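Local coordinates for protein phiAB6 tailspike (Unidentified phage, PDB 5JS4) that forms the trimeric beta-helical tailspike of a bacteriophage and fragments the exopolysaccharide of Acinetobacter baumannii, at residues A[222-226]-A[236-240]; A[362-368]-A[385-391]; A[473-477]-A[500-505]; A[653-657]-A[673-677]. All coordinates share one frame; numbering follows the deposited sequence.

Contact 1. Residues A[222-226]-A[236-240]; sequences SSVSQ and QSVIN
Val-224 leans on the single turn of helix 236-239, and its branched side chain spreads across it. Val-224 CB lies 3.8 Å from CB of Gln-236, and from there the two methyls part. Val-224 CG1, opposite the carbonyl carbon (chi1 -62°), runs to CG of Gln-236 at 4.0 Å. Val-224 CG2 reaches the helix backbone, 3.7 Å from CA of Ser-237, and also nears ND2 of Asn-240 at 3.9 Å. A short, forked valine thus serves two helix residues and Asn-240 just beyond. The backbone adds a bond: N of Ser-237 donates to O of Val-224 at 3.2 Å, from above the carbonyl plane (66° out of it). It occupies an N-H of the first helical turn, where no carbonyl earlier in the helix is available.

The turn lies in the N-terminal part of the superhelical trimer, and its amides also bond to other subunits. Gln-236 bends at chi2 (64°), bringing NE2 to OD1 of Asn-240 at 3.0 Å, while its OE1 accepts from Asn-240 of the third subunit. ND2 of Asn-240 in turn reaches Gln-236 and Asp-229 of the second subunit. Primary amides suit this chain because each both donates and accepts.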
loop_
_atom_site.group_PDB
_atom_site.type_symbol
_atom_site.label_atom_id
_atom_site.label_comp_id
_atom_site.label_asym_id
_atom_site.label_seq_id
_atom_site.Cartn_x
_atom_site.Cartn_y
_atom_site.Cartn_z
ATOM N N SER A 222 34.048 42.207 29.701
ATOM C CA SER A 222 32.837 41.421 29.954
ATOM C C SER A 222 32.177 40.915 28.663
ATOM O O SER A 222 31.096 40.332 28.706
ATOM C CB SER A 222 31.833 42.236 30.772
ATOM O OG SER A 222 31.288 43.300 30.011
ATOM N N SER A 223 32.819 41.138 27.519
ATOM C CA SER A 223 32.303 40.638 26.249
ATOM C C SER A 223 32.721 39.189 26.035
ATOM O O SER A 223 33.821 38.790 26.417
ATOM C CB SER A 223 32.796 41.504 25.095
ATOM O OG SER A 223 32.232 42.803 25.176
ATOM N N VAL A 224 31.853 38.407 25.400
ATOM C CA VAL A 224 32.126 36.979 25.183
ATOM C C VAL A 224 33.269 36.721 24.196
ATOM O O VAL A 224 33.787 35.606 24.125
ATOM C CB VAL A 224 30.866 36.192 24.748
ATOM C CG1 VAL A 224 29.802 36.253 25.835
ATOM C CG2 VAL A 224 30.324 36.679 23.412
ATOM N N SER A 225 33.669 37.749 23.451
ATOM C CA SER A 225 34.882 37.684 22.638
ATOM C C SER A 225 36.153 37.699 23.499
ATOM O O SER A 225 37.242 37.420 22.999
ATOM C CB SER A 225 34.910 38.849 21.646
ATOM O OG SER A 225 34.816 40.090 22.323
ATOM N N GLN A 226 36.006 38.034 24.782
ATOM C CA GLN A 226 37.119 38.060 25.735
ATOM C C GLN A 226 36.994 36.974 26.809
ATOM O O GLN A 226 37.746 36.974 27.787
ATOM C CB GLN A 226 37.193 39.439 26.400
ATOM C CG GLN A 226 37.526 40.567 25.437
ATOM C CD GLN A 226 38.926 40.454 24.863
ATOM O OE1 GLN A 226 39.882 40.169 25.586
ATOM N NE2 GLN A 226 39.056 40.682 23.562
ATOM N N GLN A 236 33.908 32.208 23.882
ATOM C CA GLN A 236 32.480 31.967 24.037
ATOM C C GLN A 236 31.701 32.511 22.834
ATOM O O GLN A 236 30.657 31.963 22.470
ATOM C CB GLN A 236 31.972 32.593 25.338
ATOM C CG GLN A 236 30.518 32.276 25.659
ATOM C CD GLN A 236 30.293 30.797 25.909
ATOM O OE1 GLN A 236 31.087 30.153 26.592
ATOM N NE2 GLN A 236 29.216 30.250 25.353
ATOM N N SER A 237 32.213 33.575 22.215
ATOM C CA SER A 237 31.612 34.125 20.999
ATOM C C SER A 237 31.432 33.050 19.923
ATOM O O SER A 237 30.381 32.968 19.292
ATOM C CB SER A 237 32.458 35.276 20.446
ATOM O OG SER A 237 31.823 35.873 19.330
ATOM N N VAL A 238 32.460 32.227 19.724
ATOM C CA VAL A 238 32.400 31.140 18.742
ATOM C C VAL A 238 31.365 30.092 19.151
ATOM O O VAL A 238 30.562 29.646 18.330
ATOM C CB VAL A 238 33.780 30.476 18.540
ATOM C CG1 VAL A 238 33.671 29.238 17.655
ATOM C CG2 VAL A 238 34.756 31.466 17.923
ATOM N N ILE A 239 31.380 29.707 20.425
ATOM C CA ILE A 239 30.427 28.723 20.934
ATOM C C ILE A 239 28.985 29.220 20.765
ATOM O O ILE A 239 28.083 28.430 20.476
ATOM C CB ILE A 239 30.738 28.351 22.401
ATOM C CG1 ILE A 239 32.054 27.565 22.459
ATOM C CG2 ILE A 239 29.610 27.531 23.017
ATOM C CD1 ILE A 239 32.585 27.321 23.856
ATOM N N ASN A 240 28.779 30.529 20.904
ATOM C CA ASN A 240 27.457 31.135 20.706
ATOM C C ASN A 240 26.980 31.124 19.248
ATOM O O ASN A 240 25.863 31.551 18.956
ATOM C CB ASN A 240 27.441 32.573 21.239
ATOM C CG ASN A 240 27.472 32.644 22.756
ATOM O OD1 ASN A 240 27.339 31.633 23.452
ATOM N ND2 ASN A 240 27.642 33.853 23.278
#

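Contact 2. Residues A[362-368]-A[385-391]; sequences ANIDHIT and FNFTNAW
Ile-364 is bonded through both its N and its O to strand 385-388: N donates to O of Asn-386 at 2.8 Å, nearly straight, and O accepts from N of Thr-388 at 2.9 Å. Asn-386 N to Ala-362 O continues this ladder in one direction, and Trp-391 N to Ile-367 O in the other. Between them the chain turns a corner, bridged by His-366 N to Thr-388 O, a longer bond of 3.3 Å, and by Ile-367 N to Asn-389 O. Both corner residues, His-366 and Asn-389, take left-handed backbone angles, which asparagine tolerates well.

Parallel strands in exact register, only 2° apart and bending together, are the signature of successive coils in a right-handed beta-helix, consistent with the pectate lyase-like family.

At the corner the side chains touch as well: CB of Asn-389 sits over the centre of the His-366 imidazole, a CH-pi contact 4.1 Å from the centroid. Asn-389 ND2 turns back to OG1 of Thr-388 in its own amide plane. Asn-363 and Asn-386 lie side by side, amide planes 21° apart, and one water reaches both OD1 atoms; OD1 of Asn-363 also accepts from Asn-389 of the third subunit, and ND2 of Asn-386 donates to Thr-414.

The other face is apolar and packs into the coil interior. CB of Ala-362 meets CD2 of Phe-385 at 3.4 Å. Ile-364 lies against both rings, CD1 touching CZ of Phe-385 at 3.6 Å and CG2 touching CE2 of Phe-387 at 3.6 Å. CG1 of Ile-367 rests on the small CB of Ala-390.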
loop_
_atom_site.group_PDB
_atom_site.type_symbol
_atom_site.label_atom_id
_atom_site.label_comp_id
_atom_site.label_asym_id
_atom_site.label_seq_id
_atom_site.Cartn_x
_atom_site.Cartn_y
_atom_site.Cartn_z
ATOM N N ALA A 362 9.585 20.634 -0.404
ATOM C CA ALA A 362 9.255 20.925 0.985
ATOM C C ALA A 362 9.297 19.661 1.829
ATOM O O ALA A 362 8.936 18.578 1.363
ATOM C CB ALA A 362 7.879 21.562 1.085
ATOM N N ASN A 363 9.757 19.826 3.066
ATOM C CA ASN A 363 9.623 18.823 4.114
ATOM C C ASN A 363 8.904 19.461 5.290
ATOM O O ASN A 363 9.471 20.308 5.982
ATOM C CB ASN A 363 10.990 18.329 4.576
ATOM C CG ASN A 363 11.681 17.461 3.546
ATOM O OD1 ASN A 363 11.139 16.440 3.114
ATOM N ND2 ASN A 363 12.888 17.853 3.154
ATOM N N ILE A 364 7.652 19.067 5.497
ATOM C CA ILE A 364 6.865 19.540 6.624
ATOM C C ILE A 364 6.576 18.334 7.497
ATOM O O ILE A 364 6.009 17.354 7.023
ATOM C CB ILE A 364 5.549 20.194 6.163
ATOM C CG1 ILE A 364 5.850 21.435 5.313
ATOM C CG2 ILE A 364 4.688 20.556 7.368
ATOM C CD1 ILE A 364 4.657 21.984 4.559
ATOM N N ASP A 365 6.977 18.392 8.764
ATOM C CA ASP A 365 6.731 17.269 9.663
ATOM C C ASP A 365 6.721 17.648 11.132
ATOM O O ASP A 365 7.419 18.568 11.561
ATOM C CB ASP A 365 7.749 16.157 9.431
ATOM C CG ASP A 365 9.163 16.602 9.691
ATOM O OD1 ASP A 365 9.764 17.180 8.777
ATOM O OD2 ASP A 365 9.679 16.357 10.802
ATOM N N HIS A 366 5.926 16.903 11.893
ATOM C CA HIS A 366 5.819 17.073 13.338
ATOM C C HIS A 366 5.399 18.493 13.674
ATOM O O HIS A 366 6.141 19.251 14.303
ATOM C CB HIS A 366 7.128 16.681 14.026
ATOM C CG HIS A 366 7.499 15.246 13.818
ATOM N ND1 HIS A 366 7.215 14.263 14.740
ATOM C CD2 HIS A 366 8.104 14.623 12.780
ATOM C CE1 HIS A 366 7.645 13.100 14.287
ATOM N NE2 HIS A 366 8.187 13.290 13.099
ATOM N N ILE A 367 4.194 18.841 13.228
ATOM C CA ILE A 367 3.614 20.143 13.523
ATOM C C ILE A 367 2.221 20.009 14.123
ATOM O O ILE A 367 1.509 19.027 13.887
ATOM C CB ILE A 367 3.571 21.067 12.280
ATOM C CG1 ILE A 367 2.619 20.528 11.200
ATOM C CG2 ILE A 367 4.978 21.258 11.727
ATOM C CD1 ILE A 367 2.374 21.497 10.061
ATOM N N THR A 368 1.861 21.013 14.913
ATOM C CA THR A 368 0.528 21.149 15.471
ATOM C C THR A 368 0.077 22.575 15.201
ATOM O O THR A 368 0.717 23.520 15.659
ATOM C CB THR A 368 0.532 20.872 16.981
ATOM O OG1 THR A 368 1.053 19.562 17.214
ATOM C CG2 THR A 368 -0.873 20.962 17.562
ATOM N N PHE A 385 6.953 17.500 -2.658
ATOM C CA PHE A 385 6.394 18.163 -1.483
ATOM C C PHE A 385 5.964 17.095 -0.483
ATOM O O PHE A 385 5.025 16.346 -0.739
ATOM C CB PHE A 385 5.193 19.010 -1.915
ATOM C CG PHE A 385 4.625 19.890 -0.832
ATOM C CD1 PHE A 385 3.680 19.398 0.062
ATOM C CD2 PHE A 385 4.998 21.226 -0.734
ATOM C CE1 PHE A 385 3.136 20.214 1.041
ATOM C CE2 PHE A 385 4.462 22.046 0.249
ATOM C CZ PHE A 385 3.529 21.540 1.136
ATOM N N ASN A 386 6.651 17.027 0.652
ATOM C CA ASN A 386 6.424 15.966 1.625
ATOM C C ASN A 386 5.902 16.527 2.939
ATOM O O ASN A 386 6.513 17.416 3.531
ATOM C CB ASN A 386 7.712 15.181 1.834
ATOM C CG ASN A 386 8.244 14.594 0.541
ATOM O OD1 ASN A 386 9.386 14.852 0.148
ATOM N ND2 ASN A 386 7.410 13.822 -0.141
ATOM N N PHE A 387 4.768 15.988 3.375
ATOM C CA PHE A 387 4.004 16.508 4.502
ATOM C C PHE A 387 3.600 15.328 5.384
ATOM O O PHE A 387 2.912 14.425 4.921
ATOM C CB PHE A 387 2.758 17.220 3.959
ATOM C CG PHE A 387 2.036 18.068 4.967
ATOM C CD1 PHE A 387 1.219 17.495 5.929
ATOM C CD2 PHE A 387 2.147 19.449 4.929
ATOM C CE1 PHE A 387 0.545 18.285 6.849
ATOM C CE2 PHE A 387 1.474 20.241 5.841
ATOM C CZ PHE A 387 0.673 19.659 6.805
ATOM N N THR A 388 4.028 15.322 6.644
ATOM C CA THR A 388 3.698 14.203 7.531
ATOM C C THR A 388 3.610 14.593 9.003
ATOM O O THR A 388 4.241 15.550 9.441
ATOM C CB THR A 388 4.708 13.037 7.367
ATOM O OG1 THR A 388 4.182 11.848 7.976
ATOM C CG2 THR A 388 6.074 13.379 7.982
ATOM N N ASN A 389 2.826 13.822 9.754
ATOM C CA ASN A 389 2.771 13.912 11.212
ATOM C C ASN A 389 2.342 15.302 11.658
ATOM O O ASN A 389 3.123 16.070 12.221
ATOM C CB ASN A 389 4.105 13.502 11.856
ATOM C CG ASN A 389 4.345 12.002 11.807
ATOM O OD1 ASN A 389 4.486 11.342 12.847
ATOM N ND2 ASN A 389 4.377 11.449 10.609
ATOM N N ALA A 390 1.079 15.610 11.387
ATOM C CA ALA A 390 0.533 16.929 11.642
ATOM C C ALA A 390 -0.820 16.813 12.315
ATOM O O ALA A 390 -1.657 16.008 11.904
ATOM C CB ALA A 390 0.403 17.700 10.343
ATOM N N TRP A 391 -1.014 17.617 13.357
ATOM C CA TRP A 391 -2.301 17.736 14.030
ATOM C C TRP A 391 -2.842 19.115 13.694
ATOM O O TRP A 391 -2.314 20.127 14.150
ATOM C CB TRP A 391 -2.147 17.496 15.536
ATOM C CG TRP A 391 -1.549 16.138 15.820
ATOM C CD1 TRP A 391 -1.761 14.993 15.105
ATOM C CD2 TRP A 391 -0.642 15.786 16.875
ATOM N NE1 TRP A 391 -1.043 13.956 15.641
ATOM C CE2 TRP A 391 -0.346 14.413 16.726
ATOM C CE3 TRP A 391 -0.045 16.495 17.924
ATOM C CZ2 TRP A 391 0.519 13.735 17.588
ATOM C CZ3 TRP A 391 0.815 15.819 18.781
ATOM C CH2 TRP A 391 1.087 14.453 18.607
HETATM O O HOH W 1 12.096 15.087 0.971
#

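Contact 3. Residues A[473-477]-A[500-505]; sequences TSKDW and GWTSKT
Trp-477 and Trp-501 form the tight side of this contact, where two short parallel strands, 475-476 and 501-502, pair beside the beta-helix. CE3 of Trp-501 packs against CA of Trp-477 at 3.8 Å, while O of Asp-476 lies at the indole's edge. Trp-477 is fixed by two donors: its N bonds to O of Thr-502, and its NE1 points in the ring plane to OG of Ser-503 at 3.0 Å. That OG also accepts from N of Thr-505, making an ST turn that holds the hydroxyl in place. Phe-461 and Phe-464 pack around the same indole.

The outer side is polar and wetter. OG1 of Thr-502 donates to OD1 of Asp-476 at 2.6 Å, arriving from above the carboxylate plane (49° out of it). Lys-504, extended until a bend at chi4 (58°), brings NZ to the syn lone pair of OD2 of Asp-476 at 2.8 Å in a salt bridge. One water joins OD1 to NZ; another joins OG1 of Thr-502 to OG of Ser-474. Toward the strand start, N of Lys-475 makes only a weak bond to O of Gly-500.

With a hydroxyl, an ammonium and a water gathered on it, the carboxylate of Asp-476 is probably stabilised as the anion.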
loop_
_atom_site.group_PDB
_atom_site.type_symbol
_atom_site.label_atom_id
_atom_site.label_comp_id
_atom_site.label_asym_id
_atom_site.label_seq_id
_atom_site.Cartn_x
_atom_site.Cartn_y
_atom_site.Cartn_z
ATOM N N THR A 473 -24.255 17.862 6.986
ATOM C CA THR A 473 -25.012 16.628 7.198
ATOM C C THR A 473 -24.450 15.459 6.389
ATOM O O THR A 473 -24.507 14.316 6.837
ATOM C CB THR A 473 -26.503 16.811 6.852
ATOM O OG1 THR A 473 -26.630 17.316 5.519
ATOM C CG2 THR A 473 -27.157 17.779 7.823
ATOM N N SER A 474 -23.911 15.749 5.206
ATOM C CA SER A 474 -23.342 14.718 4.335
ATOM C C SER A 474 -22.200 15.285 3.493
ATOM O O SER A 474 -22.359 16.318 2.854
ATOM C CB SER A 474 -24.434 14.156 3.419
ATOM O OG SER A 474 -24.001 12.982 2.756
ATOM N N LYS A 475 -21.049 14.613 3.502
ATOM C CA LYS A 475 -19.899 15.028 2.693
ATOM C C LYS A 475 -19.105 13.812 2.227
ATOM O O LYS A 475 -18.917 12.866 2.989
ATOM C CB LYS A 475 -18.962 15.945 3.494
ATOM C CG LYS A 475 -19.488 17.348 3.782
ATOM C CD LYS A 475 -19.746 18.176 2.527
ATOM C CE LYS A 475 -18.483 18.441 1.721
ATOM N NZ LYS A 475 -18.742 19.320 0.546
ATOM N N ASP A 476 -18.639 13.844 0.980
ATOM C CA ASP A 476 -17.712 12.828 0.481
ATOM C C ASP A 476 -16.330 13.069 1.080
ATOM O O ASP A 476 -15.901 14.214 1.215
ATOM C CB ASP A 476 -17.602 12.873 -1.048
ATOM C CG ASP A 476 -18.800 12.256 -1.752
ATOM O OD1 ASP A 476 -19.333 11.233 -1.271
ATOM O OD2 ASP A 476 -19.191 12.786 -2.811
ATOM N N TRP A 477 -15.625 11.994 1.428
ATOM C CA TRP A 477 -14.266 12.118 1.960
ATOM C C TRP A 477 -13.315 12.697 0.904
ATOM O O TRP A 477 -12.368 13.414 1.235
ATOM C CB TRP A 477 -13.757 10.763 2.475
ATOM C CG TRP A 477 -13.445 9.776 1.397
ATOM C CD1 TRP A 477 -14.309 8.902 0.807
ATOM C CD2 TRP A 477 -12.176 9.570 0.770
ATOM N NE1 TRP A 477 -13.659 8.167 -0.151
ATOM C CE2 TRP A 477 -12.347 8.558 -0.195
ATOM C CE3 TRP A 477 -10.912 10.150 0.926
ATOM C CZ2 TRP A 477 -11.298 8.104 -0.996
ATOM C CZ3 TRP A 477 -9.871 9.697 0.129
ATOM C CH2 TRP A 477 -10.074 8.687 -0.821
ATOM N N GLY A 500 -21.935 10.621 8.837
ATOM C CA GLY A 500 -22.353 11.433 7.694
ATOM C C GLY A 500 -21.414 11.421 6.508
ATOM O O GLY A 500 -21.793 11.836 5.415
ATOM N N TRP A 501 -20.184 10.954 6.710
ATOM C CA TRP A 501 -19.237 10.862 5.602
ATOM C C TRP A 501 -19.704 9.824 4.587
ATOM O O TRP A 501 -20.235 8.777 4.956
ATOM C CB TRP A 501 -17.840 10.499 6.093
ATOM C CG TRP A 501 -17.185 11.575 6.883
ATOM C CD1 TRP A 501 -17.139 11.677 8.238
ATOM C CD2 TRP A 501 -16.479 12.710 6.369
ATOM N NE1 TRP A 501 -16.443 12.797 8.607
ATOM C CE2 TRP A 501 -16.026 13.453 7.479
ATOM C CE3 TRP A 501 -16.177 13.168 5.081
ATOM C CZ2 TRP A 501 -15.290 14.627 7.342
ATOM C CZ3 TRP A 501 -15.446 14.343 4.946
ATOM C CH2 TRP A 501 -15.011 15.058 6.073
ATOM N N THR A 502 -19.504 10.137 3.313
ATOM C CA THR A 502 -19.853 9.242 2.218
ATOM C C THR A 502 -18.631 9.046 1.332
ATOM O O THR A 502 -17.610 9.710 1.515
ATOM C CB THR A 502 -21.011 9.811 1.381
ATOM O OG1 THR A 502 -20.682 11.133 0.934
ATOM C CG2 THR A 502 -22.295 9.857 2.208
ATOM N N SER A 503 -18.737 8.124 0.382
ATOM C CA SER A 503 -17.633 7.818 -0.520
ATOM C C SER A 503 -18.136 7.519 -1.920
ATOM O O SER A 503 -19.166 6.870 -2.089
ATOM C CB SER A 503 -16.847 6.613 -0.007
ATOM O OG SER A 503 -15.845 6.242 -0.938
ATOM N N LYS A 504 -17.391 7.982 -2.917
ATOM C CA LYS A 504 -17.639 7.623 -4.307
ATOM C C LYS A 504 -16.572 6.651 -4.825
ATOM O O LYS A 504 -16.432 6.473 -6.031
ATOM C CB LYS A 504 -17.695 8.885 -5.175
ATOM C CG LYS A 504 -18.975 9.687 -4.993
ATOM C CD LYS A 504 -18.985 10.936 -5.859
ATOM C CE LYS A 504 -20.384 11.517 -5.991
ATOM N NZ LYS A 504 -20.996 11.860 -4.677
ATOM N N THR A 505 -15.848 6.007 -3.909
ATOM C CA THR A 505 -14.716 5.140 -4.275
ATOM C C THR A 505 -14.803 3.694 -3.761
ATOM O O THR A 505 -13.875 2.912 -3.985
ATOM C CB THR A 505 -13.386 5.743 -3.775
ATOM O OG1 THR A 505 -13.381 5.781 -2.342
ATOM C CG2 THR A 505 -13.193 7.146 -4.320
HETATM O O HOH W 2 -22.460 13.128 0.602
HETATM O O HOH W 3 -21.626 10.291 -2.533
#

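Contact 4. Residues A[653-657]-A[673-677]; sequences HIVVG and HGIQM
Ile-654 opens the contact from strand 654-661, facing Ile-675 and Met-677 of strand 672-678. CD1 of Ile-654 carries most of the touching: it meets CD1 of Ile-675 at 3.8 Å and reaches tip to tip toward SD of Met-677 at 3.7 Å. Met-677 is bent at both chi2 and chi3, and the bends bring its SD to this methyl.

Val-655 turns the other way, so the next side chain to matter is Val-656. CB of Val-656 stands over the centre of the His-673 imidazole, a CH-pi contact 3.7 Å from the centroid. CG1 of Val-656 lies against the same ring, 3.8 Å from CG of His-673, while CG2 of Val-656 slides past CG2 of Ile-675 at 4.1 Å. CG of His-673 stands between the backbone N and the carbonyl carbon (chi1 54°), and with chi2 near 85° the ring turns a face to Val-656.

The axes of 654-656 and 673-677 come within 8.8 Å, their N-to-C directions 144° apart, face to face as in a beta-sandwich: 654-661 pairs with 708-715 in one antiparallel sheet, 672-678 with 690-699 in the other. Ile-654 packs on Phe-694 and Val-656 on Trp-698 of strand 690-699, and the third subunit bonds to the backbones of both segments.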
loop_
_atom_site.group_PDB
_atom_site.type_symbol
_atom_site.label_atom_id
_atom_site.label_comp_id
_atom_site.label_asym_id
_atom_site.label_seq_id
_atom_site.Cartn_x
_atom_site.Cartn_y
_atom_site.Cartn_z
ATOM N N HIS A 653 -21.286 -35.443 -35.021
ATOM C CA HIS A 653 -22.484 -36.125 -34.551
ATOM C C HIS A 653 -23.696 -35.471 -35.213
ATOM O O HIS A 653 -23.713 -34.257 -35.388
ATOM C CB HIS A 653 -22.584 -35.985 -33.033
ATOM C CG HIS A 653 -21.379 -36.482 -32.294
ATOM N ND1 HIS A 653 -21.086 -37.821 -32.161
ATOM C CD2 HIS A 653 -20.406 -35.816 -31.630
ATOM C CE1 HIS A 653 -19.978 -37.958 -31.455
ATOM N NE2 HIS A 653 -19.543 -36.757 -31.123
ATOM N N ILE A 654 -24.693 -36.268 -35.591
ATOM C CA ILE A 654 -25.864 -35.742 -36.297
ATOM C C ILE A 654 -27.152 -36.288 -35.711
ATOM O O ILE A 654 -27.342 -37.498 -35.603
ATOM C CB ILE A 654 -25.839 -36.063 -37.809
ATOM C CG1 ILE A 654 -24.590 -35.459 -38.447
ATOM C CG2 ILE A 654 -27.106 -35.533 -38.484
ATOM C CD1 ILE A 654 -24.363 -35.874 -39.888
ATOM N N VAL A 655 -28.043 -35.371 -35.354
ATOM C CA VAL A 655 -29.367 -35.706 -34.871
ATOM C C VAL A 655 -30.366 -34.915 -35.702
ATOM O O VAL A 655 -30.227 -33.705 -35.858
ATOM C CB VAL A 655 -29.513 -35.341 -33.382
ATOM C CG1 VAL A 655 -30.945 -35.559 -32.911
ATOM C CG2 VAL A 655 -28.535 -36.153 -32.540
ATOM N N VAL A 656 -31.356 -35.598 -36.254
ATOM C CA VAL A 656 -32.449 -34.920 -36.940
ATOM C C VAL A 656 -33.648 -34.873 -36.004
ATOM O O VAL A 656 -33.954 -35.842 -35.299
ATOM C CB VAL A 656 -32.782 -35.594 -38.286
ATOM C CG1 VAL A 656 -34.055 -35.029 -38.902
ATOM C CG2 VAL A 656 -31.623 -35.406 -39.253
ATOM N N GLY A 657 -34.307 -33.725 -35.991
ATOM C CA GLY A 657 -35.427 -33.472 -35.107
ATOM C C GLY A 657 -36.762 -33.883 -35.690
ATOM O O GLY A 657 -36.849 -34.722 -36.583
ATOM N N HIS A 673 -36.720 -40.391 -41.274
ATOM C CA HIS A 673 -35.556 -39.789 -41.936
ATOM C C HIS A 673 -34.365 -40.726 -42.064
ATOM O O HIS A 673 -34.194 -41.672 -41.299
ATOM C CB HIS A 673 -35.101 -38.500 -41.233
ATOM C CG HIS A 673 -34.846 -38.657 -39.762
ATOM N ND1 HIS A 673 -33.646 -39.094 -39.249
ATOM C CD2 HIS A 673 -35.644 -38.421 -38.696
ATOM C CE1 HIS A 673 -33.716 -39.127 -37.931
ATOM N NE2 HIS A 673 -34.921 -38.726 -37.569
ATOM N N GLY A 674 -33.557 -40.436 -43.072
ATOM C CA GLY A 674 -32.213 -40.976 -43.200
ATOM C C GLY A 674 -31.334 -39.841 -43.683
ATOM O O GLY A 674 -31.840 -38.815 -44.148
ATOM N N ILE A 675 -30.021 -40.010 -43.572
ATOM C CA ILE A 675 -29.097 -38.977 -44.020
ATOM C C ILE A 675 -28.071 -39.497 -45.021
ATOM O O ILE A 675 -27.898 -40.703 -45.209
ATOM C CB ILE A 675 -28.389 -38.265 -42.847
ATOM C CG1 ILE A 675 -27.716 -39.266 -41.908
ATOM C CG2 ILE A 675 -29.380 -37.393 -42.079
ATOM C CD1 ILE A 675 -26.680 -38.637 -41.001
ATOM N N GLN A 676 -27.430 -38.544 -45.686
ATOM C CA GLN A 676 -26.319 -38.811 -46.595
ATOM C C GLN A 676 -25.369 -37.633 -46.503
ATOM O O GLN A 676 -25.804 -36.485 -46.526
ATOM C CB GLN A 676 -26.826 -38.950 -48.023
ATOM C CG GLN A 676 -25.749 -39.268 -49.048
ATOM C CD GLN A 676 -26.327 -39.351 -50.437
ATOM O OE1 GLN A 676 -26.665 -38.327 -51.029
ATOM N NE2 GLN A 676 -26.473 -40.562 -50.956
ATOM N N MET A 677 -24.074 -37.902 -46.403
ATOM C CA MET A 677 -23.113 -36.816 -46.257
ATOM C C MET A 677 -22.864 -36.131 -47.596
ATOM O O MET A 677 -23.015 -36.741 -48.658
ATOM C CB MET A 677 -21.803 -37.327 -45.664
ATOM C CG MET A 677 -21.962 -38.062 -44.344
ATOM S SD MET A 677 -22.886 -37.161 -43.082
ATOM C CE MET A 677 -21.768 -35.795 -42.775
#

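In the fold
The four contacts follow one another along the chain, each closing before the next opens, and they mark out the length of an elongated tailspike. Contact 1, in the N-terminal part, lies about 114 Å centre to centre from contact 4 in the C-terminal sheets, on the opposite side of the chain's centre. Contacts 2 and 3, about 25 Å apart between centres, both belong to the central beta-helix region: 362-368 and 385-391 are neighbouring strands on successive coils of it, whereas 473-477 and 500-505 pair as an additional two-stranded sheet. Contacts 1, 2 and 4 all touch other subunits, while contact 3 touches none, so trimer interfaces recur from the N-terminal to the C-terminal part.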